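Local coordinates for protein CcbJ (Streptomyces caelestis, PDB 4HGZ) that probably transfers a methyl group from S-adenosyl-L-methionine to a nitrogen atom of its substrate, as an N-methyltransferase, at residues Val187-Ala198 / Ala210-Gly218. Sequence-based numbering, arbitrary orientation.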
loop_
_atom_site.group_PDB
_atom_site.type_symbol
_atom_site.label_atom_id
_atom_site.label_comp_id
_atom_site.label_asym_id
_atom_site.label_seq_id
_atom_site.Cartn_x
_atom_site.Cartn_y
_atom_site.Cartn_z
ATOM N N VAL C 187 -2.056 17.043 9.329
ATOM C CA VAL C 187 -2.680 16.860 10.638
ATOM C C VAL C 187 -4.041 17.556 10.736
ATOM O O VAL C 187 -5.030 16.922 11.079
ATOM C CB VAL C 187 -1.773 17.353 11.775
ATOM C CG1 VAL C 187 -2.478 17.211 13.135
ATOM C CG2 VAL C 187 -0.446 16.600 11.747
ATOM N N GLU C 188 -4.099 18.849 10.430
ATOM C CA GLU C 188 -5.372 19.563 10.477
ATOM C C GLU C 188 -5.402 20.816 9.602
ATOM O O GLU C 188 -4.366 21.398 9.318
ATOM C CB GLU C 188 -5.699 19.947 11.915
ATOM C CG GLU C 188 -7.029 20.673 12.056
ATOM C CD GLU C 188 -8.205 19.758 11.798
ATOM O OE1 GLU C 188 -8.542 18.960 12.701
ATOM O OE2 GLU C 188 -8.792 19.840 10.697
ATOM N N LEU C 189 -6.590 21.236 9.183
ATOM C CA LEU C 189 -6.725 22.472 8.401
ATOM C C LEU C 189 -7.499 23.554 9.142
ATOM O O LEU C 189 -8.418 23.260 9.895
ATOM C CB LEU C 189 -7.452 22.203 7.086
ATOM C CG LEU C 189 -7.065 20.970 6.291
ATOM C CD1 LEU C 189 -8.067 20.804 5.163
ATOM C CD2 LEU C 189 -5.655 21.117 5.757
ATOM N N GLU C 190 -7.128 24.809 8.912
ATOM C CA GLU C 190 -7.887 25.958 9.402
ATOM C C GLU C 190 -8.039 26.909 8.235
ATOM O O GLU C 190 -7.394 26.735 7.207
ATOM C CB GLU C 190 -7.137 26.718 10.493
ATOM C CG GLU C 190 -6.667 25.931 11.693
ATOM C CD GLU C 190 -5.956 26.837 12.694
ATOM O OE1 GLU C 190 -6.294 28.041 12.743
ATOM O OE2 GLU C 190 -5.061 26.358 13.428
ATOM N N ASP C 191 -8.842 27.948 8.413
ATOM C CA ASP C 191 -9.074 28.910 7.340
ATOM C C ASP C 191 -7.775 29.564 6.867
ATOM O O ASP C 191 -7.594 29.807 5.675
ATOM C CB ASP C 191 -10.078 29.985 7.781
ATOM C CG ASP C 191 -11.273 29.404 8.535
ATOM O OD1 ASP C 191 -11.202 28.227 8.947
ATOM O OD2 ASP C 191 -12.278 30.125 8.723
ATOM N N THR C 192 -6.874 29.842 7.804
ATOM C CA THR C 192 -5.669 30.617 7.496
ATOM C C THR C 192 -4.362 29.900 7.846
ATOM O O THR C 192 -3.305 30.518 7.861
ATOM C CB THR C 192 -5.666 31.985 8.232
ATOM O OG1 THR C 192 -5.505 31.770 9.639
ATOM C CG2 THR C 192 -6.970 32.777 7.977
ATOM N N ALA C 193 -4.426 28.607 8.140
ATOM C CA ALA C 193 -3.212 27.860 8.429
ATOM C C ALA C 193 -3.435 26.372 8.237
ATOM O O ALA C 193 -4.564 25.893 8.338
ATOM C CB ALA C 193 -2.733 28.140 9.846
ATOM N N VAL C 194 -2.358 25.648 7.954
ATOM C CA VAL C 194 -2.416 24.199 7.915
ATOM C C VAL C 194 -1.424 23.641 8.921
ATOM O O VAL C 194 -0.331 24.187 9.104
ATOM C CB VAL C 194 -2.110 23.636 6.515
ATOM C CG1 VAL C 194 -2.976 24.325 5.477
ATOM C CG2 VAL C 194 -0.657 23.840 6.178
ATOM N N HIS C 195 -1.831 22.563 9.581
ATOM C CA HIS C 195 -0.980 21.843 10.507
ATOM C C HIS C 195 -0.551 20.531 9.873
ATOM O O HIS C 195 -1.388 19.699 9.510
ATOM C CB HIS C 195 -1.722 21.584 11.822
ATOM C CG HIS C 195 -2.163 22.835 12.517
ATOM N ND1 HIS C 195 -1.608 23.265 13.703
ATOM C CD2 HIS C 195 -3.089 23.764 12.178
ATOM C CE1 HIS C 195 -2.184 24.397 14.073
ATOM N NE2 HIS C 195 -3.086 24.721 13.165
ATOM N N LEU C 196 0.757 20.355 9.736
ATOM C CA LEU C 196 1.320 19.166 9.102
ATOM C C LEU C 196 2.308 18.493 10.048
ATOM O O LEU C 196 2.668 19.053 11.082
ATOM C CB LEU C 196 2.034 19.567 7.811
ATOM C CG LEU C 196 1.218 20.582 7.014
ATOM C CD1 LEU C 196 2.063 21.348 6.006
ATOM C CD2 LEU C 196 0.082 19.861 6.323
ATOM N N GLU C 197 2.762 17.299 9.681
ATOM C CA GLU C 197 3.736 16.578 10.493
ATOM C C GLU C 197 4.773 15.918 9.620
ATOM O O GLU C 197 4.432 15.234 8.657
ATOM C CB GLU C 197 3.056 15.515 11.351
ATOM C CG GLU C 197 4.020 14.773 12.242
ATOM C CD GLU C 197 3.330 14.104 13.418
ATOM O OE1 GLU C 197 2.783 12.996 13.233
ATOM O OE2 GLU C 197 3.344 14.687 14.528
ATOM N N ALA C 198 6.040 16.159 9.944
ATOM C CA ALA C 198 7.145 15.449 9.315
ATOM C C ALA C 198 7.730 14.542 10.379
ATOM O O ALA C 198 7.924 14.959 11.530
ATOM C CB ALA C 198 8.191 16.413 8.794
ATOM N N ALA C 210 9.753 13.727 15.361
ATOM C CA ALA C 210 8.858 14.452 14.482
ATOM C C ALA C 210 8.873 15.954 14.738
ATOM O O ALA C 210 9.270 16.415 15.802
ATOM C CB ALA C 210 7.453 13.918 14.639
ATOM N N HIS C 211 8.455 16.701 13.728
ATOM C CA HIS C 211 8.100 18.098 13.880
ATOM C C HIS C 211 6.620 18.261 13.599
ATOM O O HIS C 211 6.113 17.784 12.577
ATOM C CB HIS C 211 8.846 18.955 12.870
ATOM C CG HIS C 211 10.259 19.239 13.249
ATOM N ND1 HIS C 211 10.718 20.514 13.490
ATOM C CD2 HIS C 211 11.315 18.416 13.429
ATOM C CE1 HIS C 211 11.999 20.465 13.799
ATOM N NE2 HIS C 211 12.387 19.205 13.768
ATOM N N HIS C 212 5.921 18.932 14.501
ATOM C CA HIS C 212 4.612 19.440 14.160
ATOM C C HIS C 212 4.873 20.768 13.463
ATOM O O HIS C 212 5.549 21.632 14.011
ATOM C CB HIS C 212 3.752 19.622 15.411
ATOM C CG HIS C 212 2.372 20.130 15.123
ATOM N ND1 HIS C 212 1.284 19.296 14.974
ATOM C CD2 HIS C 212 1.904 21.392 14.944
ATOM C CE1 HIS C 212 0.208 20.020 14.716
ATOM N NE2 HIS C 212 0.557 21.295 14.694
ATOM N N ILE C 213 4.361 20.914 12.244
ATOM C CA ILE C 213 4.574 22.115 11.430
ATOM C C ILE C 213 3.295 22.933 11.254
ATOM O O ILE C 213 2.235 22.382 10.958
ATOM C CB ILE C 213 5.059 21.729 10.027
ATOM C CG1 ILE C 213 6.254 20.786 10.133
ATOM C CG2 ILE C 213 5.395 22.964 9.218
ATOM C CD1 ILE C 213 6.642 20.165 8.810
ATOM N N VAL C 214 3.399 24.242 11.421
ATOM C CA VAL C 214 2.279 25.150 11.160
ATOM C C VAL C 214 2.696 26.158 10.087
ATOM O O VAL C 214 3.662 26.902 10.273
ATOM C CB VAL C 214 1.859 25.922 12.440
ATOM C CG1 VAL C 214 0.577 26.678 12.214
ATOM C CG2 VAL C 214 1.684 24.978 13.610
ATOM N N LEU C 215 1.996 26.157 8.955
ATOM C CA LEU C 215 2.241 27.135 7.895
ATOM C C LEU C 215 1.065 28.089 7.861
ATOM O O LEU C 215 -0.088 27.651 7.896
ATOM C CB LEU C 215 2.355 26.450 6.540
ATOM C CG LEU C 215 3.247 25.219 6.439
ATOM C CD1 LEU C 215 3.200 24.656 5.020
ATOM C CD2 LEU C 215 4.661 25.574 6.828
ATOM N N SER C 216 1.341 29.386 7.787
ATOM C CA SER C 216 0.270 30.377 7.877
ATOM C C SER C 216 0.206 31.261 6.646
ATOM O O SER C 216 1.235 31.543 6.022
ATOM C CB SER C 216 0.434 31.240 9.138
ATOM O OG SER C 216 0.915 30.471 10.228
ATOM N N GLU C 217 -1.006 31.704 6.315
ATOM C CA GLU C 217 -1.249 32.569 5.162
ATOM C C GLU C 217 -0.200 33.667 5.008
ATOM O O GLU C 217 0.191 34.014 3.894
ATOM C CB GLU C 217 -2.642 33.190 5.238
ATOM C CG GLU C 217 -2.999 34.048 4.033
ATOM C CD GLU C 217 -3.122 33.249 2.746
ATOM O OE1 GLU C 217 -3.732 32.158 2.772
ATOM O OE2 GLU C 217 -2.620 33.719 1.702
ATOM N N GLY C 218 0.270 34.222 6.115
ATOM C CA GLY C 218 1.293 35.257 6.007
ATOM C C GLY C 218 2.578 34.788 5.339
ATOM O O GLY C 218 3.224 35.526 4.592
HETATM O O HOH W 1 -6.353 31.812 3.641
HETATM O O HOH W 2 1.733 16.784 15.782
#
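Glu197 OE2 takes a hydrogen bond from a water 2.9 Å away, and that same water reaches ND1 of His212 on the facing strand; Tyr226 OH on the next strand is a second partner of this oxygen. With CG of His212 anti to the backbone N (chi1 -179°), its imidazole swings across the strand pair, so that the nitrogen opposite the water, NE2, meets ND1 of His195 at 3.1 Å. Either nitrogen could donate in this bond. The rings meet rim to rim, their planes 54° apart, and neither covers the other's face. Beyond them the chain of polar groups continues: His195 NE2 donates in its ring plane to Glu190 OE2 at 2.6 Å, on the anti side of the carboxylate and tilted out of its plane. Polar partners at both nitrogens fix the rotation of the His195 ring, and one face of it is covered by Val214 CG1, a CH-pi contact 4.3 Å from the ring centroid.

The opposite side of the sheet is largely apolar. The side chains of Leu196 and Leu215 cross at about a right angle, CD1 of Leu196 lying 3.6 Å from CD1 of Leu215, and Ala198 CB touches Ile213 CD1; Phe184 of the second subunit packs on Leu196, which Phe184 of its own chain also touches, while Val194 of the third subunit packs on Ile213.

Between the faces, backbone bonds join the two strands: Val194 with Leu215, Leu196 with Ile213 and Ala198 with His211 are hydrogen-bonded pairs, the middle one 2.8 Å in both directions (Leu196 N to Ile213 O, Ile213 N to Leu196 O). On the other edge of strand 193-198, Val187 and Glu188 both face His195 in a classic beta bulge, and both of their N-H groups go to His195 O. The whole illustrates an antiparallel beta hairpin inside a four-stranded antiparallel sheet, separate from the mixed sheet of the methyltransferase fold and packed against neighbouring subunits.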